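Local coordinates for cell surface protein (Faecalibacterium prausnitzii A2-165, PDB 4GT6) that is of unknown function but, as a leucine-rich-repeat protein of the bacterial cell surface, probably binds other proteins, at residues S212-E215 with S216-A219; E257-A260 with F261-C264. One frame throughout, in Å; residues are numbered along the deposited sequence.

Contact 1 (S212-E215 with S216-A219); sequences SDSE and SYPA
Two serine hydroxyls, those of S212 and S214, bind the backbone of one tight loop from inside its bend. OG of S212 gives its proton to O of Y217 over 2.6 Å, reaching the carbonyl 32° out of its plane, and accepts N-H of S214 at 3.0 Å, which makes an ST turn. Chi1 of 174° sets this hydroxyl opposite its own N and beside its carbonyl carbon, turned in to the returning chain. S214 repeats the rotamer, and its OG takes N-H of Y217 at 3.0 Å, with a weak, bent bond from N of S216; the same oxygen is also bonded to O of V193. A small side chain with one short-armed hydroxyl suits both places, since the polar atom sits between two arms of the same loop. The OG of S214 also lies near the plane of the Y217 ring, at its edge. P218, which has no N-H to offer, lays CD 3.6 Å from O of E215, while the methyl of A219 rests against CB of S212 at 3.9 Å. Farther along, one water closes the mouth of the loop, donating to O of S212 and accepting from N of A219, each at 2.9 Å. The loop links strand 209-212 to strand 224-227: S212 and S214 pack on I189 of strand 186-189, and the Y217 ring touches I236 of strand 233-237 while its hydroxyl bonds E226 of strand 224-227.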
# COMPACT_ATOMS: atom_id res chain seq x y z
N SER A 212 4.91 8.25 16.34
CA SER A 212 3.58 7.73 16.62
C SER A 212 3.08 8.18 17.98
O SER A 212 3.85 8.20 18.93
CB SER A 212 3.58 6.20 16.56
OG SER A 212 2.32 5.70 16.97
N ASP A 213 1.78 8.47 18.08
CA ASP A 213 1.11 8.79 19.34
C ASP A 213 0.19 7.62 19.74
O ASP A 213 -0.51 7.72 20.74
CB ASP A 213 0.28 10.08 19.21
CG ASP A 213 1.08 11.33 18.96
OD1 ASP A 213 2.23 11.40 19.43
OD2 ASP A 213 0.58 12.22 18.27
N SER A 214 0.17 6.55 18.94
CA SER A 214 -0.70 5.40 19.18
C SER A 214 -0.07 4.39 20.12
O SER A 214 1.05 3.93 19.86
CB SER A 214 -1.01 4.71 17.85
OG SER A 214 -1.65 3.46 18.09
N GLU A 215 -0.82 3.99 21.18
CA GLU A 215 -0.33 2.97 22.11
C GLU A 215 -0.35 1.58 21.43
O GLU A 215 0.46 0.72 21.79
CB GLU A 215 -1.16 2.96 23.40
CG GLU A 215 -0.95 4.19 24.26
CD GLU A 215 0.31 4.22 25.11
OE1 GLU A 215 0.65 3.18 25.72
OE2 GLU A 215 0.94 5.30 25.19
N SER A 216 -1.25 1.37 20.43
CA SER A 216 -1.31 0.09 19.72
C SER A 216 -0.22 -0.03 18.69
O SER A 216 0.18 -1.15 18.34
CB SER A 216 -2.66 -0.06 18.99
OG SER A 216 -3.70 -0.23 19.92
N TYR A 217 0.27 1.11 18.16
CA TYR A 217 1.29 1.08 17.12
C TYR A 217 2.40 2.04 17.49
O TYR A 217 2.55 3.10 16.88
CB TYR A 217 0.68 1.41 15.72
CG TYR A 217 -0.19 0.27 15.23
CD1 TYR A 217 0.35 -0.78 14.48
CD2 TYR A 217 -1.53 0.19 15.59
CE1 TYR A 217 -0.44 -1.83 14.05
CE2 TYR A 217 -2.32 -0.89 15.22
CZ TYR A 217 -1.78 -1.90 14.44
OH TYR A 217 -2.57 -2.94 14.07
N PRO A 218 3.19 1.70 18.53
CA PRO A 218 4.24 2.64 18.96
C PRO A 218 5.43 2.69 18.02
O PRO A 218 5.73 1.73 17.30
CB PRO A 218 4.65 2.08 20.33
CG PRO A 218 4.44 0.59 20.21
CD PRO A 218 3.16 0.47 19.36
N ALA A 219 6.11 3.84 18.03
CA ALA A 219 7.36 3.97 17.29
C ALA A 219 8.44 3.88 18.37
O ALA A 219 8.46 4.70 19.30
CB ALA A 219 7.41 5.28 16.50
O HOH W 1 5.32 5.91 19.90

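Contact 2 (E257-A260 with F261-C264); sequences ETHA and FDSC. With EDO (1,2-ethanediol), chain L.
Chi1 of 69° swings the carboxylate of D262 between its own N and carbonyl carbon, and chi1 of -59° puts the H259 ring beside its own N, so that the two side chains meet on one flank of the turn. OD2 of D262 lies 3.4 Å from CB of H259, and carboxylate and imidazole planes stand 46° apart. This is van der Waals contact: ND1 of H259 is 5.0 Å from OD2 of D262 and bonds N199 instead. In the backbone, N of D262 points almost straight at O of H259, a weak bond of 3.3 Å closing a type I turn. An aspartate suits the site because both its oxygens are used, OD1 in a salt bridge to R237 and OD2 by N-H of E203; an alanine here would probably leave R237 without its charge partner and that N-H without its acceptor. The buried F261 ring stacks with F284 and Y238, and CD1 of F261 comes within 4.1 Å of the small methyl of A260. In one of two conformers, OG1 of T258 accepts from O1 of a 1,2-ethanediol, probably from the crystallisation liquor, which N199 also binds. Three beta turns, each overlapping the next, make one bend of a coil in the BspA-type leucine-rich-repeat solenoid, with F261 packed among aromatic neighbours.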
# COMPACT_ATOMS: atom_id res chain seq x y z
N GLU A 257 6.85 -8.71 10.58
CA GLU A 257 5.73 -8.74 9.65
C GLU A 257 6.21 -8.64 8.17
O GLU A 257 7.38 -8.34 7.90
CB GLU A 257 4.70 -7.65 10.03
CG GLU A 257 3.31 -7.81 9.42
CD GLU A 257 2.74 -9.21 9.47
OE1 GLU A 257 2.29 -9.63 10.56
OE2 GLU A 257 2.85 -9.94 8.45
N THR A 258 5.33 -9.01 7.24
CA THR A 258 5.64 -9.03 5.81
C THR A 258 6.21 -7.68 5.36
O THR A 258 5.71 -6.62 5.77
CB THR A 258 4.40 -9.47 4.99
OG1 THR A 258 4.75 -9.53 3.60
CG2 THR A 258 3.20 -8.55 5.17
N HIS A 259 7.30 -7.72 4.57
CA HIS A 259 8.00 -6.55 4.01
C HIS A 259 8.43 -5.51 5.08
O HIS A 259 8.63 -4.34 4.73
CB HIS A 259 7.10 -5.90 2.91
CG HIS A 259 6.78 -6.86 1.80
ND1 HIS A 259 5.51 -7.39 1.63
CD2 HIS A 259 7.60 -7.40 0.87
CE1 HIS A 259 5.60 -8.22 0.60
NE2 HIS A 259 6.83 -8.24 0.10
N ALA A 260 8.61 -5.93 6.36
CA ALA A 260 8.95 -4.96 7.42
C ALA A 260 10.30 -4.27 7.16
O ALA A 260 10.49 -3.12 7.56
CB ALA A 260 8.97 -5.63 8.80
N PHE A 261 11.24 -4.98 6.51
CA PHE A 261 12.58 -4.45 6.21
C PHE A 261 12.83 -4.42 4.71
O PHE A 261 13.97 -4.42 4.29
CB PHE A 261 13.68 -5.31 6.87
CG PHE A 261 13.80 -5.26 8.37
CD1 PHE A 261 13.02 -6.08 9.18
CD2 PHE A 261 14.77 -4.46 8.97
CE1 PHE A 261 13.17 -6.08 10.57
CE2 PHE A 261 14.91 -4.44 10.37
CZ PHE A 261 14.12 -5.25 11.16
N ASP A 262 11.78 -4.35 3.88
CA ASP A 262 12.03 -4.36 2.45
C ASP A 262 12.78 -3.08 2.03
O ASP A 262 12.62 -2.02 2.63
CB ASP A 262 10.75 -4.60 1.62
CG ASP A 262 9.67 -3.51 1.58
OD1 ASP A 262 9.82 -2.49 2.27
OD2 ASP A 262 8.69 -3.67 0.84
N SER A 263 13.68 -3.25 1.03
CA SER A 263 14.43 -2.17 0.37
C SER A 263 15.26 -1.28 1.32
O SER A 263 15.39 -0.08 1.06
CB SER A 263 13.50 -1.31 -0.48
OG SER A 263 12.94 -2.10 -1.52
N CYS A 264 15.87 -1.86 2.37
CA CYS A 264 16.76 -1.07 3.24
C CYS A 264 18.05 -0.78 2.47
O CYS A 264 18.76 -1.71 2.10
CB CYS A 264 17.06 -1.80 4.54
SG CYS A 264 15.62 -1.94 5.62
C1 EDO L . 1.59 -10.57 1.54
O1 EDO L . 2.76 -9.85 1.90
C2 EDO L . 1.10 -11.51 2.66
O2 EDO L . 0.47 -10.75 3.66

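In the fold
Contact 1 closes before contact 2 opens, and the two local turns lie in series along the chain, their centres 19 Å apart and their nearest atoms about 8 Å apart, without touching. Strand 233-237 connects them: Y217 and P218 of contact 1 pack on it, as do E257, A260 and F261 of contact 2, whose D262 is salt-bridged to its R237. Contact 1 lies farther from the centre of the chain, about 19 Å against 13 Å. Neither includes S297 or E320, which bind the sodium ion. A 1,2-ethanediol lies about 3 Å from the side chain of S216 and another about 3 Å from that of H259, between nearest atoms; both probably come from the crystallisation liquor.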